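Local coordinates for protein lysin (Enterococcus phage IMEEF1, PDB 6IST) that probably cleaves the peptidoglycan of the enterococcal cell wall through a calcium-binding CHAP domain of the papain-like peptidase clan, at residues V15-C29 with Q109-A123. Residues are numbered along the deposited sequence; the frame is centred on the assembly and turned at random.
Sequences VGKGVDADGWYGTQC and QNWINPSLEVGSPAA. With CA (calcium ion), chain E.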
loop_
_atom_site.group_PDB
_atom_site.type_symbol
_atom_site.label_atom_id
_atom_site.label_comp_id
_atom_site.label_asym_id
_atom_site.label_seq_id
_atom_site.Cartn_x
_atom_site.Cartn_y
_atom_site.Cartn_z
ATOM N N VAL C 15 -16.392 15.619 -20.063
ATOM C CA VAL C 15 -16.706 15.786 -21.474
ATOM C C VAL C 15 -16.291 17.170 -21.998
ATOM O O VAL C 15 -16.642 18.201 -21.416
ATOM C CB VAL C 15 -18.182 15.442 -21.731
ATOM C CG1 VAL C 15 -18.565 15.842 -23.151
ATOM C CG2 VAL C 15 -18.430 13.938 -21.498
ATOM N N GLY C 16 -15.502 17.204 -23.068
ATOM C CA GLY C 16 -15.027 18.454 -23.608
ATOM C C GLY C 16 -13.646 18.851 -23.128
ATOM O O GLY C 16 -13.037 19.709 -23.710
ATOM N N LYS C 17 -13.121 18.155 -22.132
ATOM C CA LYS C 17 -11.770 18.355 -21.612
ATOM C C LYS C 17 -11.009 17.047 -21.832
ATOM O O LYS C 17 -11.560 16.059 -22.268
ATOM C CB LYS C 17 -11.810 18.614 -20.112
ATOM C CG LYS C 17 -12.685 19.774 -19.659
ATOM C CD LYS C 17 -13.279 19.448 -18.294
ATOM C CE LYS C 17 -14.284 20.499 -17.841
ATOM N NZ LYS C 17 -14.831 20.076 -16.520
ATOM N N GLY C 18 -9.769 17.006 -21.408
ATOM C CA GLY C 18 -8.995 15.766 -21.546
ATOM C C GLY C 18 -8.103 15.610 -20.359
ATOM O O GLY C 18 -7.736 16.606 -19.742
ATOM N N VAL C 19 -7.783 14.369 -20.023
ATOM C CA VAL C 19 -6.840 14.068 -18.992
ATOM C C VAL C 19 -5.696 13.304 -19.553
ATOM O O VAL C 19 -5.879 12.493 -20.438
ATOM C CB VAL C 19 -7.441 13.330 -17.797
ATOM C CG1 VAL C 19 -8.253 14.343 -16.995
ATOM C CG2 VAL C 19 -8.268 12.135 -18.169
ATOM N N ASP C 20 -4.490 13.611 -19.048
ATOM C CA ASP C 20 -3.254 12.965 -19.478
ATOM C C ASP C 20 -2.683 12.328 -18.221
ATOM O O ASP C 20 -2.190 13.031 -17.375
ATOM C CB ASP C 20 -2.242 13.998 -20.053
ATOM C CG ASP C 20 -0.928 13.342 -20.570
ATOM O OD1 ASP C 20 -0.796 12.079 -20.509
ATOM O OD2 ASP C 20 -0.026 14.070 -21.057
ATOM N N ALA C 21 -2.761 11.013 -18.107
ATOM C CA ALA C 21 -2.357 10.316 -16.884
ATOM C C ALA C 21 -0.903 9.928 -16.872
ATOM O O ALA C 21 -0.339 9.720 -15.818
ATOM C CB ALA C 21 -3.213 9.075 -16.666
ATOM N N ASP C 22 -0.294 9.862 -18.029
ATOM C CA ASP C 22 1.009 9.291 -18.111
ATOM C C ASP C 22 2.079 10.179 -18.658
ATOM O O ASP C 22 3.229 9.785 -18.588
ATOM C CB ASP C 22 0.938 7.996 -18.871
ATOM C CG ASP C 22 0.626 8.165 -20.335
ATOM O OD1 ASP C 22 0.320 9.312 -20.833
ATOM O OD2 ASP C 22 0.709 7.120 -21.039
ATOM N N GLY C 23 1.739 11.365 -19.159
ATOM C CA GLY C 23 2.768 12.242 -19.728
ATOM C C GLY C 23 3.276 11.851 -21.081
ATOM O O GLY C 23 4.349 12.336 -21.447
ATOM N N TRP C 24 2.549 11.024 -21.833
ATOM C CA TRP C 24 2.873 10.650 -23.210
ATOM C C TRP C 24 1.704 10.851 -24.123
ATOM O O TRP C 24 0.615 10.428 -23.775
ATOM C CB TRP C 24 3.182 9.185 -23.285
ATOM C CG TRP C 24 4.457 8.829 -22.688
ATOM C CD1 TRP C 24 4.706 8.546 -21.375
ATOM C CD2 TRP C 24 5.704 8.664 -23.386
ATOM N NE1 TRP C 24 6.052 8.274 -21.198
ATOM C CE2 TRP C 24 6.671 8.299 -22.418
ATOM C CE3 TRP C 24 6.094 8.810 -24.719
ATOM C CZ2 TRP C 24 8.002 8.077 -22.740
ATOM C CZ3 TRP C 24 7.434 8.552 -25.057
ATOM C CH2 TRP C 24 8.369 8.207 -24.047
ATOM N N TYR C 25 1.946 11.480 -25.261
ATOM C CA TYR C 25 1.031 11.564 -26.390
ATOM C C TYR C 25 -0.307 12.231 -26.071
ATOM O O TYR C 25 -1.350 11.867 -26.653
ATOM C CB TYR C 25 0.798 10.231 -26.993
ATOM C CG TYR C 25 2.047 9.535 -27.411
ATOM C CD1 TYR C 25 2.918 10.110 -28.349
ATOM C CD2 TYR C 25 2.354 8.282 -26.888
ATOM C CE1 TYR C 25 4.096 9.454 -28.728
ATOM C CE2 TYR C 25 3.514 7.616 -27.280
ATOM C CZ TYR C 25 4.356 8.201 -28.209
ATOM O OH TYR C 25 5.481 7.509 -28.588
ATOM N N GLY C 26 -0.401 13.253 -25.070
ATOM C CA GLY C 26 -1.562 13.981 -24.533
ATOM C C GLY C 26 -2.666 13.056 -24.056
ATOM O O GLY C 26 -2.448 12.148 -23.224
ATOM N N THR C 27 -3.876 13.275 -24.564
ATOM C CA THR C 27 -5.053 12.660 -23.922
ATOM C C THR C 27 -5.526 11.462 -24.740
ATOM O O THR C 27 -6.390 11.547 -25.545
ATOM C CB THR C 27 -6.108 13.744 -23.706
ATOM O OG1 THR C 27 -6.534 14.249 -24.983
ATOM C CG2 THR C 27 -5.510 14.897 -22.818
ATOM N N GLN C 28 -4.844 10.309 -24.593
ATOM C CA GLN C 28 -5.192 9.089 -25.261
ATOM C C GLN C 28 -6.361 8.365 -24.591
ATOM O O GLN C 28 -6.782 8.764 -23.488
ATOM C CB GLN C 28 -3.982 8.194 -25.291
ATOM C CG GLN C 28 -2.811 8.838 -26.067
ATOM C CD GLN C 28 -3.050 8.890 -27.564
ATOM O OE1 GLN C 28 -3.565 7.939 -28.183
ATOM N NE2 GLN C 28 -2.656 9.991 -28.186
ATOM N N CYS C 29 -6.831 7.303 -25.214
ATOM C CA CYS C 29 -7.986 6.575 -24.631
ATOM C C CYS C 29 -7.708 5.959 -23.275
ATOM O O CYS C 29 -8.512 6.120 -22.299
ATOM C CB CYS C 29 -8.557 5.612 -25.589
ATOM S SG CYS C 29 -7.575 4.098 -25.867
ATOM N N GLN C 109 -11.803 9.138 -24.702
ATOM C CA GLN C 109 -10.845 10.040 -25.361
ATOM C C GLN C 109 -10.304 9.442 -26.568
ATOM O O GLN C 109 -10.192 8.213 -26.659
ATOM C CB GLN C 109 -9.687 10.403 -24.425
ATOM C CG GLN C 109 -10.155 11.223 -23.271
ATOM C CD GLN C 109 -9.097 11.683 -22.302
ATOM O OE1 GLN C 109 -9.349 12.642 -21.580
ATOM N NE2 GLN C 109 -7.963 10.986 -22.206
ATOM N N ASN C 110 -9.967 10.310 -27.519
ATOM C CA ASN C 110 -9.296 9.894 -28.740
ATOM C C ASN C 110 -10.099 9.027 -29.651
ATOM O O ASN C 110 -9.554 8.172 -30.405
ATOM C CB ASN C 110 -7.933 9.263 -28.445
ATOM C CG ASN C 110 -6.923 9.568 -29.548
ATOM O OD1 ASN C 110 -7.015 10.573 -30.214
ATOM N ND2 ASN C 110 -6.004 8.679 -29.755
ATOM N N TRP C 111 -11.407 9.260 -29.650
ATOM C CA TRP C 111 -12.332 8.571 -30.542
ATOM C C TRP C 111 -12.696 9.534 -31.648
ATOM O O TRP C 111 -12.488 9.210 -32.827
ATOM C CB TRP C 111 -13.591 8.044 -29.830
ATOM C CG TRP C 111 -14.582 7.397 -30.765
ATOM C CD1 TRP C 111 -15.664 8.001 -31.372
ATOM C CD2 TRP C 111 -14.519 6.091 -31.279
ATOM N NE1 TRP C 111 -16.284 7.129 -32.180
ATOM C CE2 TRP C 111 -15.640 5.919 -32.113
ATOM C CE3 TRP C 111 -13.695 4.990 -31.018
ATOM C CZ2 TRP C 111 -15.914 4.732 -32.758
ATOM C CZ3 TRP C 111 -13.955 3.826 -31.649
ATOM C CH2 TRP C 111 -15.079 3.682 -32.519
ATOM N N ILE C 112 -13.286 10.659 -31.282
ATOM C CA ILE C 112 -13.558 11.750 -32.222
ATOM C C ILE C 112 -12.281 12.545 -32.483
ATOM O O ILE C 112 -11.568 12.936 -31.526
ATOM C CB ILE C 112 -14.622 12.674 -31.648
ATOM C CG1 ILE C 112 -15.952 11.946 -31.751
ATOM C CG2 ILE C 112 -14.710 13.986 -32.443
ATOM C CD1 ILE C 112 -16.969 12.499 -30.781
ATOM N N ASN C 113 -11.971 12.769 -33.751
ATOM C CA ASN C 113 -10.733 13.531 -34.144
ATOM C C ASN C 113 -9.533 12.923 -33.454
ATOM O O ASN C 113 -8.789 13.583 -32.796
ATOM C CB ASN C 113 -10.856 15.001 -33.836
ATOM C CG ASN C 113 -11.897 15.698 -34.665
ATOM O OD1 ASN C 113 -12.153 15.343 -35.847
ATOM N ND2 ASN C 113 -12.521 16.752 -34.070
ATOM N N PRO C 114 -9.298 11.653 -33.728
ATOM C CA PRO C 114 -8.162 11.012 -33.046
ATOM C C PRO C 114 -6.838 11.514 -33.499
ATOM O O PRO C 114 -6.698 11.995 -34.640
ATOM C CB PRO C 114 -8.303 9.562 -33.425
ATOM C CG PRO C 114 -9.057 9.583 -34.738
ATOM C CD PRO C 114 -9.985 10.744 -34.605
ATOM N N SER C 115 -5.869 11.457 -32.594
ATOM C CA SER C 115 -4.547 11.972 -32.876
ATOM C C SER C 115 -3.539 11.103 -32.214
ATOM O O SER C 115 -3.593 10.919 -31.014
ATOM C CB SER C 115 -4.361 13.418 -32.397
ATOM O OG SER C 115 -2.962 13.770 -32.456
ATOM N N LEU C 116 -2.579 10.608 -33.002
ATOM C CA LEU C 116 -1.454 9.861 -32.455
ATOM C C LEU C 116 -0.535 10.697 -31.546
ATOM O O LEU C 116 0.033 10.156 -30.580
ATOM C CB LEU C 116 -0.605 9.281 -33.600
ATOM C CG LEU C 116 -1.253 8.317 -34.617
ATOM C CD1 LEU C 116 -0.274 8.140 -35.796
ATOM C CD2 LEU C 116 -1.595 6.964 -34.044
ATOM N N GLU C 117 -0.438 11.998 -31.793
ATOM C CA GLU C 117 0.520 12.860 -31.125
ATOM C C GLU C 117 -0.048 13.451 -29.831
ATOM O O GLU C 117 0.634 13.530 -28.863
ATOM C CB GLU C 117 0.932 14.050 -32.039
ATOM C CG GLU C 117 1.443 13.674 -33.442
ATOM C CD GLU C 117 0.340 13.213 -34.443
ATOM O OE1 GLU C 117 0.680 12.628 -35.501
ATOM O OE2 GLU C 117 -0.876 13.406 -34.182
ATOM N N VAL C 118 -1.296 13.926 -29.863
ATOM C CA VAL C 118 -1.884 14.667 -28.729
ATOM C C VAL C 118 -3.235 14.127 -28.222
ATOM O O VAL C 118 -3.727 14.619 -27.227
ATOM C CB VAL C 118 -1.993 16.174 -29.060
ATOM C CG1 VAL C 118 -0.603 16.729 -29.424
ATOM C CG2 VAL C 118 -2.970 16.452 -30.178
ATOM N N GLY C 119 -3.735 13.087 -28.858
ATOM C CA GLY C 119 -5.014 12.468 -28.514
ATOM C C GLY C 119 -6.030 13.560 -28.690
ATOM O O GLY C 119 -5.949 14.372 -29.596
ATOM N N SER C 120 -7.406 13.201 -27.978
ATOM C CA SER C 120 -8.346 14.280 -28.223
ATOM C C SER C 120 -9.191 14.262 -27.012
ATOM O O SER C 120 -9.190 13.272 -26.308
ATOM C CB SER C 120 -9.193 13.906 -29.469
ATOM O OG SER C 120 -10.039 12.787 -29.323
ATOM N N PRO C 121 -9.975 15.291 -26.821
ATOM C CA PRO C 121 -10.792 15.395 -25.619
ATOM C C PRO C 121 -11.854 14.310 -25.449
ATOM O O PRO C 121 -12.290 13.673 -26.402
ATOM C CB PRO C 121 -11.498 16.777 -25.784
ATOM C CG PRO C 121 -10.824 17.452 -26.870
ATOM C CD PRO C 121 -10.134 16.456 -27.715
ATOM N N ALA C 122 -12.277 14.155 -24.215
ATOM C CA ALA C 122 -13.298 13.212 -23.855
ATOM C C ALA C 122 -14.594 13.638 -24.540
ATOM O O ALA C 122 -14.944 14.856 -24.569
ATOM C CB ALA C 122 -13.473 13.163 -22.377
ATOM N N ALA C 123 -15.290 12.653 -25.074
ATOM C CA ALA C 123 -16.592 12.898 -25.682
ATOM C C ALA C 123 -17.514 11.799 -25.331
ATOM O O ALA C 123 -17.114 10.638 -25.135
ATOM C CB ALA C 123 -16.435 13.012 -27.175
HETATM CA CA CA E . -1.092 10.553 -22.278
HETATM O O HOH W 1 -11.092 6.763 -23.222
HETATM O O HOH W 2 -6.000 6.452 -27.846
#
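Q109 grips V19 and Q28 at once: its OE1 accepts from V19 N at 2.8 Å, with the donor in the carbonyl plane on a lone pair, while NE2 gives one proton to V19 O (3.1 Å) and the other to Q28 O (2.8 Å). Both acceptors lie within 9° of the Q109 amide plane, so three bonds fix the flip of this buried group. A bend at chi2 (-71°) folds Q28 back, and its NE2 bridges Y25 O and, at 3.1 Å, S115 O, both near its amide plane. Backbone pairs join the loops at two further places, G16 N to A122 O with A122 N to K17 O, and T27 N to V118 O (3.0 Å), the last donor standing 52° out of the carbonyl plane. In this CHAP domain 15-29 leads into helix 29-41, and its calcium loop binds the ion through D20 OD1, D22 OD1, W24 O and G26 O, with D31 completing the site. C29, with H90 and D108, fits a Cys-His-Asp triad and is probably the nucleophile. One water donates to C29 O and accepts from Q109 N (2.9 Å), another accepts from C29 N and N110 ND2.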